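Local structure of enoyl-CoA hydratase (Bacillus halodurans, 3LKE) at residues I49-S63 against K102-G116. The protein probably acts on acyl-CoA thioesters as a crotonase-fold enzyme, adding water across the double bond of enoyl-CoA substrates. Sequence-based numbering, arbitrary orientation.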
ATOM      1  N   ILE A  49     -18.817  21.464 -14.381  1.00 42.43           N
ATOM      2  CA  ILE A  49     -17.931  21.635 -13.236  1.00 37.22           C
ATOM      3  C   ILE A  49     -16.751  20.676 -13.291  1.00 35.32           C
ATOM      4  O   ILE A  49     -16.842  19.611 -13.896  1.00 37.73           O
ATOM      5  CB  ILE A  49     -18.671  21.457 -11.904  1.00 36.84           C
ATOM      6  CG1 ILE A  49     -19.156  20.012 -11.746  1.00 36.89           C
ATOM      7  CG2 ILE A  49     -19.821  22.456 -11.803  1.00 38.67           C
ATOM      8  CD1 ILE A  49     -19.905  19.761 -10.455  1.00 33.27           C
ATOM      9  N   HIS A  50     -15.650  21.076 -12.668  1.00 31.85           N
ATOM     10  CA  HIS A  50     -14.451  20.245 -12.601  1.00 33.28           C
ATOM     11  C   HIS A  50     -14.197  19.722 -11.188  1.00 33.92           C
ATOM     12  O   HIS A  50     -13.407  18.791 -10.991  1.00 28.51           O
ATOM     13  CB  HIS A  50     -13.232  21.023 -13.092  1.00 31.35           C
ATOM     14  CG  HIS A  50     -13.122  22.404 -12.520  1.00 36.56           C
ATOM     15  ND1 HIS A  50     -12.818  22.643 -11.197  1.00 34.34           N
ATOM     16  CD2 HIS A  50     -13.275  23.622 -13.097  1.00 36.84           C
ATOM     17  CE1 HIS A  50     -12.785  23.948 -10.983  1.00 36.69           C
ATOM     18  NE2 HIS A  50     -13.061  24.564 -12.120  1.00 36.93           N
ATOM     19  N   SER A  51     -14.874  20.313 -10.207  1.00 30.56           N
ATOM     20  CA  SER A  51     -14.616  19.991  -8.810  1.00 29.39           C
ATOM     21  C   SER A  51     -15.894  19.983  -7.979  1.00 31.45           C
ATOM     22  O   SER A  51     -16.900  20.608  -8.331  1.00 31.95           O
ATOM     23  CB  SER A  51     -13.640  21.001  -8.203  1.00 27.70           C
ATOM     24  OG  SER A  51     -12.435  21.069  -8.932  1.00 30.73           O
ATOM     25  N   ILE A  52     -15.831  19.255  -6.869  1.00 29.11           N
ATOM     26  CA  ILE A  52     -16.882  19.241  -5.869  1.00 28.84           C
ATOM     27  C   ILE A  52     -16.218  19.444  -4.517  1.00 32.28           C
ATOM     28  O   ILE A  52     -15.308  18.703  -4.149  1.00 26.99           O
ATOM     29  CB  ILE A  52     -17.647  17.911  -5.871  1.00 30.34           C
ATOM     30  CG1 ILE A  52     -18.403  17.735  -7.187  1.00 30.26           C
ATOM     31  CG2 ILE A  52     -18.624  17.862  -4.710  1.00 31.01           C
ATOM     32  CD1 ILE A  52     -19.050  16.397  -7.339  1.00 30.38           C
ATOM     33  N   ILE A  53     -16.668  20.462  -3.789  1.00 26.94           N
ATOM     34  CA  ILE A  53     -16.115  20.806  -2.488  1.00 24.88           C
ATOM     35  C   ILE A  53     -17.141  20.506  -1.400  1.00 26.54           C
ATOM     36  O   ILE A  53     -18.270  20.987  -1.474  1.00 26.88           O
ATOM     37  CB  ILE A  53     -15.791  22.325  -2.419  1.00 26.24           C
ATOM     38  CG1 ILE A  53     -14.795  22.711  -3.512  1.00 31.46           C
ATOM     39  CG2 ILE A  53     -15.241  22.694  -1.042  1.00 27.14           C
ATOM     40  CD1 ILE A  53     -13.437  22.060  -3.348  1.00 33.21           C
ATOM     41  N   LEU A  54     -16.756  19.716  -0.395  1.00 24.88           N
ATOM     42  CA  LEU A  54     -17.657  19.404   0.721  1.00 23.64           C
ATOM     43  C   LEU A  54     -17.202  20.179   1.939  1.00 24.22           C
ATOM     44  O   LEU A  54     -16.007  20.203   2.251  1.00 22.62           O
ATOM     45  CB  LEU A  54     -17.664  17.894   1.005  1.00 27.45           C
ATOM     46  CG  LEU A  54     -18.282  17.057  -0.118  1.00 29.19           C
ATOM     47  CD1 LEU A  54     -17.227  16.090  -0.649  1.00 26.56           C
ATOM     48  CD2 LEU A  54     -19.499  16.309   0.362  1.00 31.42           C
ATOM     49  N   GLN A  55     -18.137  20.856   2.607  1.00 25.42           N
ATOM     50  CA  GLN A  55     -17.775  21.742   3.710  1.00 22.72           C
ATOM     51  C   GLN A  55     -18.926  21.878   4.706  1.00 20.66           C
ATOM     52  O   GLN A  55     -20.018  21.379   4.466  1.00 23.74           O
ATOM     53  CB  GLN A  55     -17.402  23.128   3.164  1.00 26.34           C
ATOM     54  CG  GLN A  55     -18.527  23.810   2.403  1.00 26.83           C
ATOM     55  CD  GLN A  55     -18.069  25.114   1.743  1.00 26.22           C
ATOM     56  OE1 GLN A  55     -16.880  25.440   1.736  1.00 26.95           O
ATOM     57  NE2 GLN A  55     -19.015  25.858   1.189  1.00 29.08           N
ATOM     58  N   SER A  56     -18.653  22.561   5.817  1.00 25.13           N
ATOM     59  CA  SER A  56     -19.641  22.820   6.856  1.00 25.27           C
ATOM     60  C   SER A  56     -19.801  24.325   6.988  1.00 25.91           C
ATOM     61  O   SER A  56     -18.814  25.067   6.916  1.00 26.26           O
ATOM     62  CB  SER A  56     -19.182  22.260   8.204  1.00 23.83           C
ATOM     63  OG  SER A  56     -20.068  22.684   9.243  1.00 24.06           O
ATOM     64  N   LYS A  57     -21.035  24.764   7.190  1.00 29.58           N
ATOM     65  CA  LYS A  57     -21.317  26.189   7.349  1.00 30.56           C
ATOM     66  C   LYS A  57     -21.141  26.633   8.796  1.00 33.48           C
ATOM     67  O   LYS A  57     -21.270  27.820   9.113  1.00 34.62           O
ATOM     68  CB  LYS A  57     -22.738  26.516   6.888  1.00 34.88           C
ATOM     69  CG  LYS A  57     -23.048  28.002   6.935  1.00 43.69           C
ATOM     70  CD  LYS A  57     -24.537  28.284   6.996  1.00 39.68           C
ATOM     71  CE  LYS A  57     -25.243  27.819   5.739  1.00 41.33           C
ATOM     72  NZ  LYS A  57     -26.245  28.845   5.328  1.00 42.04           N
ATOM     73  N   HIS A  58     -20.853  25.686   9.680  1.00 29.27           N
ATOM     74  CA  HIS A  58     -20.801  25.990  11.101  1.00 28.37           C
ATOM     75  C   HIS A  58     -19.395  25.923  11.667  1.00 30.54           C
ATOM     76  O   HIS A  58     -18.701  24.903  11.563  1.00 28.14           O
ATOM     77  CB  HIS A  58     -21.778  25.110  11.883  1.00 27.27           C
ATOM     78  CG  HIS A  58     -23.189  25.230  11.403  1.00 27.71           C
ATOM     79  ND1 HIS A  58     -23.987  26.320  11.702  1.00 30.84           N
ATOM     80  CD2 HIS A  58     -23.937  24.421  10.618  1.00 28.10           C
ATOM     81  CE1 HIS A  58     -25.166  26.167  11.129  1.00 28.31           C
ATOM     82  NE2 HIS A  58     -25.166  25.022  10.470  1.00 28.70           N
ATOM     83  N   ARG A  59     -18.986  27.033  12.261  1.00 29.36           N
ATOM     84  CA  ARG A  59     -17.632  27.222  12.754  1.00 31.81           C
ATOM     85  C   ARG A  59     -17.186  26.106  13.701  1.00 35.73           C
ATOM     86  O   ARG A  59     -16.063  25.612  13.597  1.00 33.29           O
ATOM     87  CB  ARG A  59     -17.528  28.592  13.441  1.00 37.13           C
ATOM     88  CG  ARG A  59     -16.148  28.933  13.993  1.00 41.33           C
ATOM     89  CD  ARG A  59     -16.070  30.405  14.392  1.00 46.38           C
ATOM     90  NE  ARG A  59     -16.388  31.281  13.266  1.00 47.57           N
ATOM     91  CZ  ARG A  59     -17.488  32.021  13.167  1.00 52.65           C
ATOM     92  NH1 ARG A  59     -18.389  32.018  14.141  1.00 45.58           N
ATOM     93  NH2 ARG A  59     -17.682  32.776  12.093  1.00 54.81           N
ATOM     94  N   ALA A  60     -18.071  25.693  14.604  1.00 30.14           N
ATOM     95  CA  ALA A  60     -17.669  24.811  15.701  1.00 34.28           C
ATOM     96  C   ALA A  60     -17.346  23.371  15.297  1.00 30.59           C
ATOM     97  O   ALA A  60     -16.572  22.699  15.972  1.00 36.19           O
ATOM     98  CB  ALA A  60     -18.717  24.820  16.812  1.00 36.84           C
ATOM     99  N   TYR A  61     -17.936  22.888  14.211  1.00 30.42           N
ATOM    100  CA  TYR A  61     -17.813  21.465  13.892  1.00 27.73           C
ATOM    101  C   TYR A  61     -17.887  21.209  12.400  1.00 28.28           C
ATOM    102  O   TYR A  61     -18.573  21.916  11.671  1.00 25.01           O
ATOM    103  CB  TYR A  61     -18.939  20.687  14.584  1.00 29.83           C
ATOM    104  CG  TYR A  61     -20.291  21.360  14.450  1.00 30.18           C
ATOM    105  CD1 TYR A  61     -21.110  21.130  13.345  1.00 28.05           C
ATOM    106  CD2 TYR A  61     -20.740  22.240  15.424  1.00 31.26           C
ATOM    107  CE1 TYR A  61     -22.350  21.748  13.224  1.00 28.29           C
ATOM    108  CE2 TYR A  61     -21.970  22.865  15.314  1.00 31.73           C
ATOM    109  CZ  TYR A  61     -22.773  22.617  14.214  1.00 28.75           C
ATOM    110  OH  TYR A  61     -23.991  23.259  14.109  1.00 30.65           O
ATOM    111  N   PHE A  62     -17.179  20.185  11.932  1.00 27.35           N
ATOM    112  CA  PHE A  62     -17.438  19.716  10.585  1.00 24.58           C
ATOM    113  C   PHE A  62     -18.615  18.756  10.604  1.00 22.12           C
ATOM    114  O   PHE A  62     -19.618  18.975   9.934  1.00 23.17           O
ATOM    115  CB  PHE A  62     -16.233  18.994   9.974  1.00 23.62           C
ATOM    116  CG  PHE A  62     -16.527  18.434   8.620  1.00 25.15           C
ATOM    117  CD1 PHE A  62     -16.587  19.266   7.522  1.00 22.62           C
ATOM    118  CD2 PHE A  62     -16.764  17.075   8.445  1.00 24.78           C
ATOM    119  CE1 PHE A  62     -16.877  18.770   6.270  1.00 25.16           C
ATOM    120  CE2 PHE A  62     -17.052  16.570   7.199  1.00 26.08           C
ATOM    121  CZ  PHE A  62     -17.110  17.415   6.105  1.00 27.64           C
ATOM    122  N   SER A  63     -18.473  17.668  11.356  1.00 23.48           N
ATOM    123  CA  SER A  63     -19.571  16.715  11.546  1.00 23.84           C
ATOM    124  C   SER A  63     -19.362  15.853  12.777  1.00 26.29           C
ATOM    125  O   SER A  63     -18.295  15.251  12.972  1.00 26.65           O
ATOM    126  CB  SER A  63     -19.772  15.823  10.316  1.00 25.02           C
ATOM    127  OG  SER A  63     -20.737  14.807  10.588  1.00 25.96           O
ATOM    128  N   LYS A 102     -15.347  14.169 -10.875  1.00 26.54           N
ATOM    129  CA  LYS A 102     -14.856  15.501 -10.554  1.00 26.81           C
ATOM    130  C   LYS A 102     -13.790  15.408  -9.482  1.00 27.46           C
ATOM    131  O   LYS A 102     -13.749  14.430  -8.730  1.00 27.05           O
ATOM    132  CB  LYS A 102     -16.002  16.375 -10.021  1.00 28.34           C
ATOM    133  CG  LYS A 102     -17.292  16.227 -10.801  1.00 29.25           C
ATOM    134  CD  LYS A 102     -17.087  16.653 -12.238  1.00 30.27           C
ATOM    135  CE  LYS A 102     -18.387  16.569 -13.032  1.00 33.67           C
ATOM    136  NZ  LYS A 102     -18.194  17.111 -14.408  1.00 36.11           N
ATOM    137  N   VAL A 103     -12.928  16.414  -9.401  1.00 26.04           N
ATOM    138  CA  VAL A 103     -11.980  16.463  -8.298  1.00 26.90           C
ATOM    139  C   VAL A 103     -12.780  16.733  -7.030  1.00 28.86           C
ATOM    140  O   VAL A 103     -13.556  17.692  -6.965  1.00 28.22           O
ATOM    141  CB  VAL A 103     -10.911  17.550  -8.467  1.00 26.23           C
ATOM    142  CG1 VAL A 103     -10.059  17.625  -7.220  1.00 24.62           C
ATOM    143  CG2 VAL A 103     -10.052  17.291  -9.713  1.00 29.16           C
ATOM    144  N   THR A 104     -12.586  15.897  -6.019  1.00 26.55           N
ATOM    145  CA  THR A 104     -13.365  16.001  -4.790  1.00 23.74           C
ATOM    146  C   THR A 104     -12.484  16.436  -3.612  1.00 25.40           C
ATOM    147  O   THR A 104     -11.413  15.876  -3.375  1.00 25.00           O
ATOM    148  CB  THR A 104     -14.069  14.664  -4.478  1.00 22.80           C
ATOM    149  OG1 THR A 104     -13.084  13.621  -4.427  1.00 23.97           O
ATOM    150  CG2 THR A 104     -15.076  14.347  -5.557  1.00 21.47           C
ATOM    151  N   VAL A 105     -12.929  17.464  -2.888  1.00 24.55           N
ATOM    152  CA  VAL A 105     -12.163  17.996  -1.775  1.00 22.14           C
ATOM    153  C   VAL A 105     -13.073  18.185  -0.564  1.00 23.49           C
ATOM    154  O   VAL A 105     -14.158  18.749  -0.694  1.00 24.78           O
ATOM    155  CB  VAL A 105     -11.555  19.368  -2.143  1.00 27.30           C
ATOM    156  CG1 VAL A 105     -10.719  19.919  -0.992  1.00 27.92           C
ATOM    157  CG2 VAL A 105     -10.732  19.253  -3.416  1.00 28.76           C
ATOM    158  N   ALA A 106     -12.625  17.727   0.604  1.00 21.33           N
ATOM    159  CA  ALA A 106     -13.352  17.965   1.848  1.00 22.47           C
ATOM    160  C   ALA A 106     -12.617  18.985   2.700  1.00 22.29           C
ATOM    161  O   ALA A 106     -11.407  18.898   2.890  1.00 22.00           O
ATOM    162  CB  ALA A 106     -13.547  16.652   2.617  1.00 25.11           C
ATOM    163  N   LEU A 107     -13.347  19.984   3.189  1.00 23.98           N
ATOM    164  CA  LEU A 107     -12.734  21.005   4.030  1.00 21.78           C
ATOM    165  C   LEU A 107     -13.181  20.762   5.461  1.00 21.33           C
ATOM    166  O   LEU A 107     -14.355  20.978   5.779  1.00 24.84           O
ATOM    167  CB  LEU A 107     -13.159  22.406   3.566  1.00 21.63           C
ATOM    168  CG  LEU A 107     -12.940  22.673   2.076  1.00 21.80           C
ATOM    169  CD1 LEU A 107     -13.406  24.082   1.692  1.00 25.50           C
ATOM    170  CD2 LEU A 107     -11.466  22.495   1.752  1.00 25.69           C
ATOM    171  N   ILE A 108     -12.260  20.295   6.301  1.00 22.74           N
ATOM    172  CA  ILE A 108     -12.586  19.950   7.678  1.00 26.52           C
ATOM    173  C   ILE A 108     -12.259  21.127   8.582  1.00 21.53           C
ATOM    174  O   ILE A 108     -11.104  21.326   8.943  1.00 23.96           O
ATOM    175  CB  ILE A 108     -11.789  18.729   8.179  1.00 28.65           C
ATOM    176  CG1 ILE A 108     -11.791  17.596   7.140  1.00 27.79           C
ATOM    177  CG2 ILE A 108     -12.336  18.258   9.519  1.00 25.98           C
ATOM    178  CD1 ILE A 108     -13.192  17.087   6.783  1.00 27.42           C
ATOM    179  N   ASN A 109     -13.285  21.888   8.947  1.00 27.16           N
ATOM    180  CA  ASN A 109     -13.076  23.139   9.677  1.00 30.82           C
ATOM    181  C   ASN A 109     -13.019  22.962  11.190  1.00 31.06           C
ATOM    182  O   ASN A 109     -12.197  23.572  11.857  1.00 34.90           O
ATOM    183  CB  ASN A 109     -14.138  24.168   9.302  1.00 28.64           C
ATOM    184  CG  ASN A 109     -15.544  23.705   9.643  1.00 30.77           C
ATOM    185  OD1 ASN A 109     -15.930  22.589   9.323  1.00 28.45           O
ATOM    186  ND2 ASN A 109     -16.314  24.566  10.286  1.00 32.65           N
ATOM    187  N   GLY A 110     -13.897  22.121  11.722  1.00 30.18           N
ATOM    188  CA  GLY A 110     -13.939  21.854  13.149  1.00 29.80           C
ATOM    189  C   GLY A 110     -13.925  20.355  13.379  1.00 29.53           C
ATOM    190  O   GLY A 110     -13.406  19.603  12.549  1.00 29.46           O
ATOM    191  N   TYR A 111     -14.508  19.897  14.481  1.00 26.26           N
ATOM    192  CA  TYR A 111     -14.350  18.473  14.799  1.00 27.87           C
ATOM    193  C   TYR A 111     -15.082  17.570  13.812  1.00 23.94           C
ATOM    194  O   TYR A 111     -16.079  17.954  13.203  1.00 22.38           O
ATOM    195  CB  TYR A 111     -14.679  18.144  16.262  1.00 28.73           C
ATOM    196  CG  TYR A 111     -16.086  18.439  16.714  1.00 30.08           C
ATOM    197  CD1 TYR A 111     -17.135  17.591  16.382  1.00 28.56           C
ATOM    198  CD2 TYR A 111     -16.362  19.547  17.509  1.00 31.54           C
ATOM    199  CE1 TYR A 111     -18.417  17.842  16.807  1.00 32.17           C
ATOM    200  CE2 TYR A 111     -17.648  19.805  17.943  1.00 35.42           C
ATOM    201  CZ  TYR A 111     -18.674  18.948  17.585  1.00 33.01           C
ATOM    202  OH  TYR A 111     -19.966  19.188  17.997  1.00 36.84           O
ATOM    203  N   ALA A 112     -14.538  16.369  13.633  1.00 24.08           N
ATOM    204  CA  ALA A 112     -15.098  15.388  12.716  1.00 25.06           C
ATOM    205  C   ALA A 112     -14.936  14.039  13.384  1.00 21.58           C
ATOM    206  O   ALA A 112     -13.816  13.513  13.488  1.00 24.24           O
ATOM    207  CB  ALA A 112     -14.363  15.412  11.379  1.00 24.34           C
ATOM    208  N   TYR A 113     -16.049  13.507  13.874  1.00 22.91           N
ATOM    209  CA  TYR A 113     -16.042  12.257  14.633  1.00 22.94           C
ATOM    210  C   TYR A 113     -16.571  11.103  13.813  1.00 23.69           C
ATOM    211  O   TYR A 113     -17.554  11.244  13.064  1.00 23.30           O
ATOM    212  CB  TYR A 113     -16.936  12.374  15.869  1.00 24.65           C
ATOM    213  CG  TYR A 113     -16.533  13.444  16.852  1.00 27.35           C
ATOM    214  CD1 TYR A 113     -15.215  13.860  16.959  1.00 28.12           C
ATOM    215  CD2 TYR A 113     -17.473  14.014  17.696  1.00 31.07           C
ATOM    216  CE1 TYR A 113     -14.844  14.829  17.864  1.00 31.60           C
ATOM    217  CE2 TYR A 113     -17.117  14.986  18.601  1.00 34.80           C
ATOM    218  CZ  TYR A 113     -15.802  15.384  18.687  1.00 32.54           C
ATOM    219  OH  TYR A 113     -15.451  16.354  19.596  1.00 40.78           O
ATOM    220  N   GLY A 114     -15.961   9.939  14.015  1.00 22.84           N
ATOM    221  CA  GLY A 114     -16.388   8.726  13.355  1.00 23.02           C
ATOM    222  C   GLY A 114     -16.687   8.951  11.885  1.00 23.65           C
ATOM    223  O   GLY A 114     -15.894   9.563  11.154  1.00 24.71           O
ATOM    224  N   GLY A 115     -17.834   8.452  11.448  1.00 20.09           N
ATOM    225  CA  GLY A 115     -18.212   8.535  10.056  1.00 20.63           C
ATOM    226  C   GLY A 115     -18.339   9.970   9.567  1.00 22.96           C
ATOM    227  O   GLY A 115     -18.315  10.220   8.367  1.00 22.13           O
ATOM    228  N   GLY A 116     -18.500  10.912  10.498  1.00 22.19           N
ATOM    229  CA  GLY A 116     -18.493  12.327  10.144  1.00 22.48           C
ATOM    230  C   GLY A 116     -17.197  12.723   9.453  1.00 24.41           C
ATOM    231  O   GLY A 116     -17.158  13.627   8.597  1.00 24.47           O
TER
HETATM  232  O   HOH W   1     -15.893  23.142   6.260  1.00 27.32           O
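Two neighbouring parallel strands of the crotonase-fold core, 51-56 and 103-108, join here; a second, separate parallel ladder, two residues out of step, pairs Tyr61 and Ser63 with strand 111-113 of another sheet. Ile52 N gives to Val103 O at 2.8 Å, and Val105 N, Leu54 N and Leu107 N carry the first ladder on. Ile53 and Val105 lie side by side, with CD1 of Ile53 tight against CB of Val105 at 3.5 Å. At the strand starts Lys102 bends at chi2 (-62°) and lays its CG against Ile52 CD1. Its NZ then reaches Ile49 O at 2.9 Å and also Glu46 O. With an alanine here the ammonium is gone, and the Ile49 and Glu46 carbonyls would probably lack that mate, with a gap beside Ile52. Beyond the strands a water links Ser56 N, Leu107 O and, weakly, Asn109 OD1. Asn109 ND2 gives to His58 O at 2.7 Å from above the carbonyl plane. The Gly114-Gly116 helix start probably matches the glycine-rich turn that in related hydratases gives one N-H of the oxyanion hole. Tyr111 O accepts from both Phe62 N and Ser63 N across a beta bulge, and Tyr113 N gives to Ser63 O. CD1 of Ile108 sits over the centre of the Phe62 ring, 3.8 Å from its centroid, a CH-pi contact. Asn109 OD1 and Gly116 O lie at the ring edge. Tyr61 CB rests on one face of the Tyr111 ring, 3.6 Å from the centroid. Ser63 CB touches Gly116 CA, where a side chain would clash with Ser63 O.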